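Side-chain contacts in high affinity transport system protein p37 (Mycoplasma hyorhinis, PDB 3EKI), which binds thiamine diphosphate outside the cell membrane as the lipoprotein component of a high-affinity, probably thiamine-importing transport system: residues A[350-354]-A[355-359]; A[360-363]-A[364-368]; A[274-277]-A[278-281]. One frame throughout, in Å; residues are numbered along the deposited sequence.

Contact 1. Residues A[350-354]-A[355-359]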
loop_
_atom_site.group_PDB
_atom_site.type_symbol
_atom_site.label_atom_id
_atom_site.label_comp_id
_atom_site.label_asym_id
_atom_site.label_seq_id
_atom_site.Cartn_x
_atom_site.Cartn_y
_atom_site.Cartn_z
ATOM N N LYS A 350 6.911 -9.195 -20.821
ATOM C CA LYS A 350 8.130 -9.970 -20.881
ATOM C C LYS A 350 9.045 -9.571 -22.037
ATOM O O LYS A 350 10.268 -9.642 -21.882
ATOM C CB LYS A 350 7.787 -11.460 -21.009
ATOM C CG LYS A 350 8.833 -12.398 -20.424
ATOM C CD LYS A 350 8.417 -13.830 -20.750
ATOM C CE LYS A 350 8.987 -14.836 -19.775
ATOM N NZ LYS A 350 7.991 -15.908 -19.485
ATOM N N SER A 351 8.451 -9.184 -23.155
ATOM C CA SER A 351 9.270 -8.946 -24.348
ATOM C C SER A 351 9.816 -7.544 -24.490
ATOM O O SER A 351 10.450 -7.232 -25.507
ATOM C CB SER A 351 8.472 -9.335 -25.615
ATOM O OG SER A 351 8.224 -10.742 -25.594
ATOM N N VAL A 352 9.664 -6.644 -23.514
ATOM C CA VAL A 352 10.372 -5.373 -23.617
ATOM C C VAL A 352 11.860 -5.612 -23.488
ATOM O O VAL A 352 12.323 -6.329 -22.587
ATOM C CB VAL A 352 9.940 -4.376 -22.514
ATOM C CG1 VAL A 352 10.885 -3.184 -22.529
ATOM C CG2 VAL A 352 8.495 -3.990 -22.696
ATOM N N ASN A 353 12.680 -5.061 -24.381
ATOM C CA ASN A 353 14.122 -5.265 -24.337
ATOM C C ASN A 353 14.731 -4.980 -22.972
ATOM O O ASN A 353 14.377 -3.962 -22.360
ATOM C CB ASN A 353 14.771 -4.347 -25.371
ATOM C CG ASN A 353 16.280 -4.398 -25.376
ATOM O OD1 ASN A 353 16.954 -3.643 -24.685
ATOM N ND2 ASN A 353 16.785 -5.325 -26.183
ATOM N N GLN A 354 15.587 -5.856 -22.477
ATOM C CA GLN A 354 16.228 -5.728 -21.174
ATOM C C GLN A 354 16.980 -4.429 -20.966
ATOM O O GLN A 354 16.915 -3.821 -19.889
ATOM C CB GLN A 354 17.220 -6.882 -20.932
ATOM C CG GLN A 354 17.123 -7.520 -19.553
ATOM C CD GLN A 354 17.822 -8.864 -19.451
ATOM O OE1 GLN A 354 18.745 -9.041 -18.650
ATOM N NE2 GLN A 354 17.389 -9.830 -20.258
ATOM N N LEU A 355 17.708 -3.960 -21.976
ATOM C CA LEU A 355 18.425 -2.700 -21.919
ATOM C C LEU A 355 17.431 -1.555 -21.703
ATOM O O LEU A 355 17.712 -0.665 -20.894
ATOM C CB LEU A 355 19.217 -2.440 -23.204
ATOM C CG LEU A 355 20.270 -3.483 -23.547
ATOM C CD1 LEU A 355 20.865 -3.194 -24.926
ATOM C CD2 LEU A 355 21.379 -3.514 -22.507
ATOM N N GLU A 356 16.309 -1.612 -22.418
ATOM C CA GLU A 356 15.254 -0.602 -22.257
ATOM C C GLU A 356 14.637 -0.663 -20.862
ATOM O O GLU A 356 14.402 0.390 -20.248
ATOM C CB GLU A 356 14.207 -0.778 -23.355
ATOM C CG GLU A 356 13.250 0.405 -23.486
ATOM C CD GLU A 356 12.339 0.323 -24.690
ATOM O OE1 GLU A 356 12.305 -0.770 -25.301
ATOM O OE2 GLU A 356 11.658 1.319 -25.023
ATOM N N GLN A 357 14.388 -1.862 -20.358
ATOM C CA GLN A 357 13.830 -1.996 -18.998
ATOM C C GLN A 357 14.743 -1.346 -17.985
ATOM O O GLN A 357 14.339 -0.562 -17.121
ATOM C CB GLN A 357 13.603 -3.474 -18.643
ATOM C CG GLN A 357 12.528 -4.214 -19.394
ATOM C CD GLN A 357 12.338 -5.615 -18.844
ATOM O OE1 GLN A 357 12.517 -5.818 -17.647
ATOM N NE2 GLN A 357 11.985 -6.568 -19.681
ATOM N N ASN A 358 16.032 -1.647 -18.027
ATOM C CA ASN A 358 16.982 -1.092 -17.089
ATOM C C ASN A 358 17.089 0.418 -17.222
ATOM O O ASN A 358 17.244 1.125 -16.222
ATOM C CB ASN A 358 18.365 -1.732 -17.246
ATOM C CG ASN A 358 18.348 -3.220 -16.939
ATOM O OD1 ASN A 358 17.505 -3.707 -16.186
ATOM N ND2 ASN A 358 19.256 -3.984 -17.546
ATOM N N LEU A 359 17.008 0.989 -18.424
ATOM C CA LEU A 359 17.004 2.448 -18.578
ATOM C C LEU A 359 15.731 3.065 -18.002
ATOM O O LEU A 359 15.763 4.150 -17.423
ATOM C CB LEU A 359 17.126 2.808 -20.051
ATOM C CG LEU A 359 18.519 2.720 -20.651
ATOM C CD1 LEU A 359 18.355 2.701 -22.169
ATOM C CD2 LEU A 359 19.420 3.877 -20.241
HETATM O O HOH W 1 11.553 -9.541 -19.364
#
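Q357 reaches back from the first turn of helix 354-369 to grip the loop that precedes it. Its CG lies beside the backbone N (chi1 -68°) and the chain then runs extended, which carries NE2 to V352 O at 2.9 Å with an N-H...O angle of 156°. The acceptor sits slightly out of the amide plane of Q357. A water at 3.0 Å from the same NE2 donates in turn to K350 O, so the amide nitrogen serves two loop carbonyls, one directly and one through solvent. On the way, Q357 CG rests against V352 CG1 at 3.7 Å.

N353 closes the helix end. With its CG anti to the backbone N (chi1 177°), OD1 meets E356 N at 3.1 Å, in the carbonyl plane on a lone pair; the bond from L355 N to OD1 is weak because it is strongly bent. N353 ND2 is held separately by G40 O. Q354 contributes backbone: its O accepts from N358 N at 3.0 Å, while Q357 N bonds to N353 O at 2.9 Å. An asparagine N-cap of this kind, supplying a side-chain acceptor to first-turn amides, is a classic helix start, here ending the short loop after strand 345-349.

Contact 2. Residues A[360-363]-A[364-368]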
loop_
_atom_site.group_PDB
_atom_site.type_symbol
_atom_site.label_atom_id
_atom_site.label_comp_id
_atom_site.label_asym_id
_atom_site.label_seq_id
_atom_site.Cartn_x
_atom_site.Cartn_y
_atom_site.Cartn_z
ATOM N N ILE A 360 14.620 2.352 -18.120
ATOM C CA ILE A 360 13.361 2.862 -17.544
ATOM C C ILE A 360 13.476 2.821 -16.023
ATOM O O ILE A 360 13.107 3.821 -15.372
ATOM C CB ILE A 360 12.148 2.114 -18.116
ATOM C CG1 ILE A 360 11.890 2.463 -19.598
ATOM C CG2 ILE A 360 10.902 2.321 -17.288
ATOM C CD1 ILE A 360 10.891 1.520 -20.267
ATOM N N VAL A 361 13.997 1.751 -15.462
ATOM C CA VAL A 361 14.202 1.713 -13.994
ATOM C C VAL A 361 15.071 2.866 -13.541
ATOM O O VAL A 361 14.755 3.599 -12.601
ATOM C CB VAL A 361 14.770 0.349 -13.549
ATOM C CG1 VAL A 361 15.247 0.391 -12.101
ATOM C CG2 VAL A 361 13.744 -0.758 -13.732
ATOM N N GLN A 362 16.215 3.107 -14.195
ATOM C CA GLN A 362 17.122 4.163 -13.792
ATOM C C GLN A 362 16.501 5.536 -13.964
ATOM O O GLN A 362 16.806 6.456 -13.189
ATOM C CB GLN A 362 18.418 4.081 -14.610
ATOM C CG GLN A 362 19.551 4.909 -14.015
ATOM C CD GLN A 362 19.917 4.415 -12.621
ATOM O OE1 GLN A 362 20.170 3.228 -12.486
ATOM N NE2 GLN A 362 19.931 5.335 -11.673
ATOM N N THR A 363 15.611 5.650 -14.956
ATOM C CA THR A 363 14.919 6.921 -15.139
ATOM C C THR A 363 14.004 7.222 -13.935
ATOM O O THR A 363 13.975 8.375 -13.480
ATOM C CB THR A 363 14.150 6.955 -16.465
ATOM O OG1 THR A 363 15.110 6.878 -17.534
ATOM C CG2 THR A 363 13.399 8.262 -16.637
ATOM N N PHE A 364 13.300 6.229 -13.421
ATOM C CA PHE A 364 12.492 6.437 -12.208
ATOM C C PHE A 364 13.397 6.932 -11.078
ATOM O O PHE A 364 13.081 7.920 -10.409
ATOM C CB PHE A 364 11.732 5.179 -11.777
ATOM C CG PHE A 364 10.398 4.983 -12.439
ATOM C CD1 PHE A 364 9.278 5.695 -12.058
ATOM C CD2 PHE A 364 10.246 4.068 -13.462
ATOM C CE1 PHE A 364 8.061 5.474 -12.675
ATOM C CE2 PHE A 364 9.051 3.845 -14.092
ATOM C CZ PHE A 364 7.940 4.564 -13.709
ATOM N N ILE A 365 14.510 6.257 -10.868
ATOM C CA ILE A 365 15.458 6.545 -9.797
ATOM C C ILE A 365 15.980 7.967 -9.912
ATOM O O ILE A 365 16.010 8.757 -8.954
ATOM C CB ILE A 365 16.591 5.507 -9.795
ATOM C CG1 ILE A 365 16.101 4.110 -9.419
ATOM C CG2 ILE A 365 17.725 5.940 -8.887
ATOM C CD1 ILE A 365 17.064 2.964 -9.645
ATOM N N ASN A 366 16.407 8.310 -11.137
ATOM C CA ASN A 366 16.992 9.636 -11.337
ATOM C C ASN A 366 15.949 10.732 -11.237
ATOM O O ASN A 366 16.290 11.827 -10.759
ATOM C CB ASN A 366 17.743 9.697 -12.689
ATOM C CG ASN A 366 18.959 8.828 -12.756
ATOM O OD1 ASN A 366 19.418 8.160 -11.832
ATOM N ND2 ASN A 366 19.586 8.799 -13.937
ATOM N N LEU A 367 14.705 10.524 -11.645
ATOM C CA LEU A 367 13.634 11.497 -11.545
ATOM C C LEU A 367 13.340 11.787 -10.058
ATOM O O LEU A 367 13.069 12.936 -9.711
ATOM C CB LEU A 367 12.326 11.085 -12.215
ATOM C CG LEU A 367 12.251 11.136 -13.745
ATOM C CD1 LEU A 367 10.875 10.655 -14.189
ATOM C CD2 LEU A 367 12.539 12.524 -14.301
ATOM N N ALA A 368 13.376 10.746 -9.249
ATOM C CA ALA A 368 13.144 10.922 -7.809
ATOM C C ALA A 368 14.288 11.731 -7.225
ATOM O O ALA A 368 14.140 12.686 -6.453
ATOM C CB ALA A 368 12.991 9.579 -7.100
#
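Q362 and N366, one turn apart on helix 354-369, join their amides along its more accessible flank. Q362 NE2 donates to N366 OD1 at 2.9 Å, and the bond is nearly straight at 165°. The acceptor lies in the amide plane of Q362, but the donor stands above the carbonyl plane of N366, and the two amide planes are 51° apart. A bend at chi2 (62°) turns the end of Q362 along the helix, which also brings NE2 within 3.6 Å of I365 CG2. N366 ND2 is hydrogen-bonded to E79 OE2 of helix 64-85.

The tighter packing is between carbons. I360 and F364 run alongside each other in the same direction, with CG2 touching CE2 at 4.0 Å; V361 CG1 meets CD1 of I365, at the margin of the buried side, at the same distance. F364 is further enclosed by F76, edge to face, and by Y384, while V361 faces strand 141-152. T363 packs on F76 and F80, and its OG1 is hydrogen-bonded to L359 O, one turn back. Beneath both flanks the helical ladder is regular, from F364 N to I360 O at 3.1 Å through L367 N to T363 O at 2.9 Å. The chemistry is thus that of an amphipathic helix: backbone polarity is met internally, apolar branches face the sheet and helix 64-85, and the partly exposed amide pair also reaches that helix, through N366 and E79.

Contact 3. Residues A[274-277]-A[278-281]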
loop_
_atom_site.group_PDB
_atom_site.type_symbol
_atom_site.label_atom_id
_atom_site.label_comp_id
_atom_site.label_asym_id
_atom_site.label_seq_id
_atom_site.Cartn_x
_atom_site.Cartn_y
_atom_site.Cartn_z
ATOM N N PHE A 274 -9.037 -20.948 14.977
ATOM C CA PHE A 274 -9.650 -20.977 13.651
ATOM C C PHE A 274 -8.645 -21.337 12.553
ATOM O O PHE A 274 -7.429 -21.256 12.762
ATOM C CB PHE A 274 -10.299 -19.631 13.316
ATOM C CG PHE A 274 -9.367 -18.480 13.047
ATOM C CD1 PHE A 274 -8.948 -18.132 11.777
ATOM C CD2 PHE A 274 -8.881 -17.716 14.108
ATOM C CE1 PHE A 274 -8.091 -17.082 11.536
ATOM C CE2 PHE A 274 -8.028 -16.661 13.860
ATOM C CZ PHE A 274 -7.611 -16.323 12.596
ATOM N N THR A 275 -9.033 -21.746 11.355
ATOM C CA THR A 275 -8.200 -22.097 10.214
ATOM C C THR A 275 -7.862 -20.927 9.299
ATOM O O THR A 275 -6.746 -20.471 9.096
ATOM C CB THR A 275 -8.952 -23.145 9.357
ATOM O OG1 THR A 275 -10.201 -22.544 8.947
ATOM C CG2 THR A 275 -9.294 -24.387 10.137
ATOM N N THR A 276 -8.971 -20.287 8.746
ATOM C CA THR A 276 -8.805 -19.102 7.947
ATOM C C THR A 276 -9.961 -18.158 8.258
ATOM O O THR A 276 -11.028 -18.608 8.694
ATOM C CB THR A 276 -8.833 -19.337 6.422
ATOM O OG1 THR A 276 -10.134 -19.847 6.082
ATOM C CG2 THR A 276 -7.802 -20.357 6.011
ATOM N N LEU A 277 -9.724 -16.876 7.984
ATOM C CA LEU A 277 -10.817 -15.928 8.137
ATOM C C LEU A 277 -11.976 -16.251 7.206
ATOM O O LEU A 277 -13.151 -16.112 7.549
ATOM C CB LEU A 277 -10.352 -14.497 7.916
ATOM C CG LEU A 277 -9.529 -13.804 8.985
ATOM C CD1 LEU A 277 -9.595 -12.304 8.727
ATOM C CD2 LEU A 277 -9.991 -14.130 10.394
ATOM N N ASN A 278 -11.712 -16.710 5.973
ATOM C CA ASN A 278 -12.847 -17.063 5.103
ATOM C C ASN A 278 -13.675 -18.207 5.666
ATOM O O ASN A 278 -14.907 -18.199 5.639
ATOM C CB ASN A 278 -12.295 -17.418 3.704
ATOM C CG ASN A 278 -12.132 -16.158 2.867
ATOM O OD1 ASN A 278 -12.427 -15.043 3.305
ATOM N ND2 ASN A 278 -11.653 -16.322 1.638
ATOM N N GLU A 279 -12.997 -19.217 6.216
ATOM C CA GLU A 279 -13.749 -20.328 6.802
ATOM C C GLU A 279 -14.527 -19.869 8.026
ATOM O O GLU A 279 -15.680 -20.251 8.153
ATOM C CB GLU A 279 -12.858 -21.499 7.192
ATOM C CG GLU A 279 -12.858 -22.632 6.167
ATOM C CD GLU A 279 -12.079 -23.850 6.627
ATOM O OE1 GLU A 279 -12.675 -24.745 7.268
ATOM O OE2 GLU A 279 -10.866 -23.923 6.345
ATOM N N ASP A 280 -13.901 -19.080 8.874
ATOM C CA ASP A 280 -14.599 -18.530 10.045
ATOM C C ASP A 280 -15.790 -17.674 9.655
ATOM O O ASP A 280 -16.866 -17.776 10.240
ATOM C CB ASP A 280 -13.577 -17.741 10.870
ATOM C CG ASP A 280 -14.064 -17.372 12.265
ATOM O OD1 ASP A 280 -14.461 -16.197 12.443
ATOM O OD2 ASP A 280 -14.061 -18.245 13.158
ATOM N N ARG A 281 -15.656 -16.816 8.638
ATOM C CA ARG A 281 -16.782 -15.995 8.212
ATOM C C ARG A 281 -17.934 -16.816 7.676
ATOM O O ARG A 281 -19.095 -16.479 7.859
ATOM C CB ARG A 281 -16.305 -14.966 7.184
ATOM C CG ARG A 281 -17.449 -14.366 6.384
ATOM C CD ARG A 281 -16.916 -13.404 5.331
ATOM N NE ARG A 281 -16.022 -14.046 4.363
ATOM C CZ ARG A 281 -15.349 -13.361 3.440
ATOM N NH1 ARG A 281 -15.471 -12.045 3.352
ATOM N NH2 ARG A 281 -14.551 -13.957 2.573
#
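F274, in the loop that leads into helix 277-283, brings its CB to within 4.0 Å of D280 OD2. Its ring, with T276 CA at its edge, stacks on W240. The buried carboxylate of D280 is held by that neighbourhood, OD2 bonding to W240 NE1 while OD1 takes a salt bridge from R244 and a hydrogen bond with Y288 OH, a set of three partners that would probably favour its charged form.

T275 follows on the exposed side, crossing E279 at about a right angle. Its OG1 lies 3.0 Å from E279 OE2; as a bond from the hydroxyl to the carboxylate it is weak and not settled, because the same proton has another acceptor within reach. E279 CB also comes within 3.4 Å of this OG1.

T276 is the N-cap. Its OG1 is placed between the backbone N and the carbonyl carbon (chi1 63°), where it can accept from E279 N at 2.9 Å with an angle of 160°. The same residue's O receives D280 N at 2.9 Å, nearly straight at 170°, so T276 provides both a side-chain and a main-chain acceptor to the opening turn.

L277, the first helical residue, continues the ladder: its O accepts from R281 N at 2.8 Å. Its own N is taken by E263 OE1 of helix 256-269, and its side chain leans on F259 of that helix and on Y288 of strand 288-290.

Overall arrangement
From the N terminus, contact 3 comes first: 274-277 leads out of the loop after helix 256-269 and turns into helix 277-283, beside strand 288-290 of the mixed sheet. Contact 1 follows where the chain leaves strand 345-349 of the antiparallel sheet and enters helix 354-369; contact 2 continues that helix, its segments adjoining those of contact 1, with centres 14 Å apart. All three close only local turns in series, so none nests within or crosses another. Contacts 1 and 2 lie on one helix whose side chains touch helix 64-85 and strand 141-152 and, from contact 2, strand 383-386. Contact 3 lies about 43 Å from contact 2, centre to centre, across the chain's centre.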